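Local coordinates for protein beta-n-acetylhexosaminidase (Streptococcus pneumoniae, PDB 4AZH) that removes terminal non-reducing N-acetyl-beta-D-hexosamine residues from glycans by hydrolysis, as a family 20 catalytic module of the pneumococcal exo-beta-D-N-acetylglucosaminidase StrH, at residues Pro137-Asp142 / Glu184-Ala189. Numbering follows the deposited sequence.
Sequences PQAHFD and EYANDA. With LOG (N-acetylglucosaminono-1,5-lactone (Z)-oxime), chain E; EDO (1,2-ethanediol), chain F; EDO (1,2-ethanediol), chain G; EDO (1,2-ethanediol), chain H.
Ala139, on the short strand 138-140, turns its methyl group toward Tyr185 and Ala186: its CB lies 3.5 Å from Tyr185 OH. The phenol reaches this methyl because Tyr185 CG stands anti to the backbone N (chi1 -166°), and weak hydrogen bonds link its hydroxyl to Met149 O and Leu151 N. The His140 side chain starts away from 184-189, and its backbone N donates to O2 of the chain F ethanediol (2.6 Å), a molecule probably from the crystallisation liquor. Phe141 then meets Tyr185 edge to edge, the two side chains crossing at about a right angle, with Phe141 CE2 3.7 Å from Tyr185 CE1. Near the plane of the Phe141 ring, Ala186 CB comes within 3.9 Å of CD2, while C2 of the same ethanediol lies over one face. Phe141 CB also lies 3.4 Å from Ala189 O, and Tyr197 of helix 194-200 makes an edge-to-face ring contact with Phe141. In this TIM-barrel catalytic domain, 184-189 belongs to the loop between strand 177-181 and helix 194-200. Asp183 and Glu184 of this loop line the pocket of the bound lactone oxime, and Tyr185, next in sequence, packs on 137-142. Finally, Asp142 N donates to Ala189 O (3.0 Å, N-H...O angle 136°). The Asp142 carboxylate looks to helix 194-200 instead, OD1 bonding Tyr197 OH.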
loop_
_atom_site.group_PDB
_atom_site.type_symbol
_atom_site.label_atom_id
_atom_site.label_comp_id
_atom_site.label_asym_id
_atom_site.label_seq_id
_atom_site.Cartn_x
_atom_site.Cartn_y
_atom_site.Cartn_z
ATOM N N PRO A 137 18.447 19.148 6.482
ATOM C CA PRO A 137 17.704 17.981 6.975
ATOM C C PRO A 137 18.242 16.637 6.419
ATOM O O PRO A 137 17.941 15.583 7.003
ATOM C CB PRO A 137 16.268 18.247 6.476
ATOM C CG PRO A 137 16.457 19.052 5.210
ATOM C CD PRO A 137 17.713 19.879 5.420
ATOM N N GLN A 138 19.036 16.686 5.338
ATOM C CA GLN A 138 19.471 15.475 4.597
ATOM C C GLN A 138 20.614 14.734 5.251
ATOM O O GLN A 138 21.536 15.353 5.782
ATOM C CB GLN A 138 19.893 15.826 3.162
ATOM C CG GLN A 138 18.947 16.737 2.378
ATOM C CD GLN A 138 19.240 18.218 2.578
ATOM O OE1 GLN A 138 19.934 18.605 3.520
ATOM N NE2 GLN A 138 18.712 19.057 1.683
ATOM N N ALA A 139 20.559 13.405 5.191
ATOM C CA ALA A 139 21.675 12.540 5.554
ATOM C C ALA A 139 22.862 12.790 4.647
ATOM O O ALA A 139 22.699 13.197 3.475
ATOM C CB ALA A 139 21.275 11.071 5.463
ATOM N N HIS A 140 24.045 12.482 5.175
ATOM C CA HIS A 140 25.301 12.884 4.567
ATOM C C HIS A 140 26.395 11.851 4.716
ATOM O O HIS A 140 26.948 11.655 5.812
ATOM C CB HIS A 140 25.734 14.209 5.179
ATOM C CG HIS A 140 26.985 14.785 4.567
ATOM N ND1 HIS A 140 27.449 16.007 4.895
ATOM C CD2 HIS A 140 27.875 14.263 3.613
ATOM C CE1 HIS A 140 28.591 16.255 4.202
ATOM N NE2 HIS A 140 28.848 15.187 3.420
ATOM N N PHE A 141 26.726 11.195 3.609
ATOM C CA PHE A 141 27.752 10.152 3.606
ATOM C C PHE A 141 28.886 10.424 2.588
ATOM O O PHE A 141 29.643 11.376 2.787
ATOM C CB PHE A 141 27.101 8.787 3.438
ATOM C CG PHE A 141 26.321 8.350 4.650
ATOM C CD1 PHE A 141 26.960 8.143 5.863
ATOM C CD2 PHE A 141 24.956 8.142 4.576
ATOM C CE1 PHE A 141 26.255 7.752 6.988
ATOM C CE2 PHE A 141 24.242 7.736 5.703
ATOM C CZ PHE A 141 24.901 7.537 6.911
ATOM N N ASP A 142 28.989 9.636 1.510
ATOM C CA ASP A 142 29.953 9.928 0.434
ATOM C C ASP A 142 29.601 11.259 -0.219
ATOM O O ASP A 142 30.450 11.873 -0.882
ATOM C CB ASP A 142 29.964 8.864 -0.661
ATOM C CG ASP A 142 30.314 7.481 -0.141
ATOM O OD1 ASP A 142 30.913 7.377 0.972
ATOM O OD2 ASP A 142 29.994 6.498 -0.885
ATOM N N GLU A 184 15.444 1.718 1.987
ATOM C CA GLU A 184 16.539 2.435 1.318
ATOM C C GLU A 184 17.100 3.638 2.113
ATOM O O GLU A 184 16.745 4.800 1.849
ATOM C CB GLU A 184 16.133 2.823 -0.129
ATOM C CG GLU A 184 15.743 1.631 -1.031
ATOM C CD GLU A 184 15.483 1.985 -2.512
ATOM O OE1 GLU A 184 16.380 2.579 -3.158
ATOM O OE2 GLU A 184 14.402 1.652 -3.030
ATOM N N TYR A 185 17.985 3.378 3.074
ATOM C CA TYR A 185 18.570 4.479 3.832
ATOM C C TYR A 185 19.734 5.151 3.085
ATOM O O TYR A 185 20.809 4.591 2.990
ATOM C CB TYR A 185 19.016 4.084 5.268
ATOM C CG TYR A 185 19.270 5.362 6.057
ATOM C CD1 TYR A 185 20.496 6.007 5.982
ATOM C CD2 TYR A 185 18.247 5.973 6.799
ATOM C CE1 TYR A 185 20.714 7.202 6.629
ATOM C CE2 TYR A 185 18.460 7.176 7.472
ATOM C CZ TYR A 185 19.702 7.792 7.374
ATOM O OH TYR A 185 19.950 8.995 8.008
ATOM N N ALA A 186 19.535 6.373 2.608
ATOM C CA ALA A 186 20.545 7.111 1.858
ATOM C C ALA A 186 21.284 6.276 0.812
ATOM O O ALA A 186 22.515 6.345 0.707
ATOM C CB ALA A 186 21.530 7.822 2.801
ATOM N N ASN A 187 20.552 5.502 0.028
ATOM C CA ASN A 187 21.233 4.718 -1.002
ATOM C C ASN A 187 21.968 5.567 -2.052
ATOM O O ASN A 187 23.032 5.160 -2.553
ATOM C CB ASN A 187 20.293 3.690 -1.647
ATOM C CG ASN A 187 20.192 2.385 -0.842
ATOM O OD1 ASN A 187 19.277 1.582 -1.095
ATOM N ND2 ASN A 187 21.116 2.158 0.121
ATOM N N ASP A 188 21.416 6.753 -2.353
ATOM C CA ASP A 188 22.004 7.669 -3.350
ATOM C C ASP A 188 23.330 8.241 -2.845
ATOM O O ASP A 188 24.119 8.771 -3.632
ATOM C CB ASP A 188 21.017 8.807 -3.733
ATOM C CG ASP A 188 20.756 9.803 -2.563
ATOM O OD1 ASP A 188 20.774 9.403 -1.365
ATOM O OD2 ASP A 188 20.542 10.995 -2.848
ATOM N N ALA A 189 23.592 8.104 -1.547
ATOM C CA ALA A 189 24.751 8.748 -0.931
ATOM C C ALA A 189 25.817 7.747 -0.452
ATOM O O ALA A 189 26.847 8.152 0.099
ATOM C CB ALA A 189 24.301 9.652 0.220
HETATM C C2 LOG E . 11.969 0.345 -3.990
HETATM C C3 LOG E . 10.841 1.079 -4.712
HETATM C C4 LOG E . 11.098 0.986 -6.200
HETATM C C5 LOG E . 11.043 -0.486 -6.584
HETATM C C6 LOG E . 11.079 -0.622 -8.121
HETATM C C7 LOG E . 10.705 -1.197 -2.509
HETATM C C8 LOG E . 10.177 -1.468 -1.103
HETATM N N2 LOG E . 11.489 -0.085 -2.654
HETATM O O1 LOG E . 13.792 -2.566 -4.694
HETATM O O3 LOG E . 10.715 2.494 -4.257
HETATM O O4 LOG E . 10.075 1.642 -6.904
HETATM O O5 LOG E . 12.122 -1.145 -6.007
HETATM O O6 LOG E . 12.358 -0.326 -8.627
HETATM C C1 LOG E . 12.451 -0.798 -4.706
HETATM O O7 LOG E . 10.457 -1.993 -3.416
HETATM N N1 LOG E . 13.323 -1.490 -4.047
HETATM C C1 EDO F . 23.637 10.605 9.588
HETATM O O1 EDO F . 22.310 10.056 9.465
HETATM C C2 EDO F . 24.299 10.715 8.225
HETATM O O2 EDO F . 24.193 12.062 7.768
HETATM C C1 EDO G . 16.226 3.614 -6.934
HETATM O O1 EDO G . 16.719 4.108 -5.687
HETATM C C2 EDO G . 14.743 3.363 -6.710
HETATM O O2 EDO G . 14.593 2.612 -5.483
HETATM C C1 EDO H . 27.781 10.298 8.883
HETATM O O1 EDO H . 27.674 10.629 10.266
HETATM C C2 EDO H . 29.229 10.481 8.465
HETATM O O2 EDO H . 29.331 11.716 7.750
#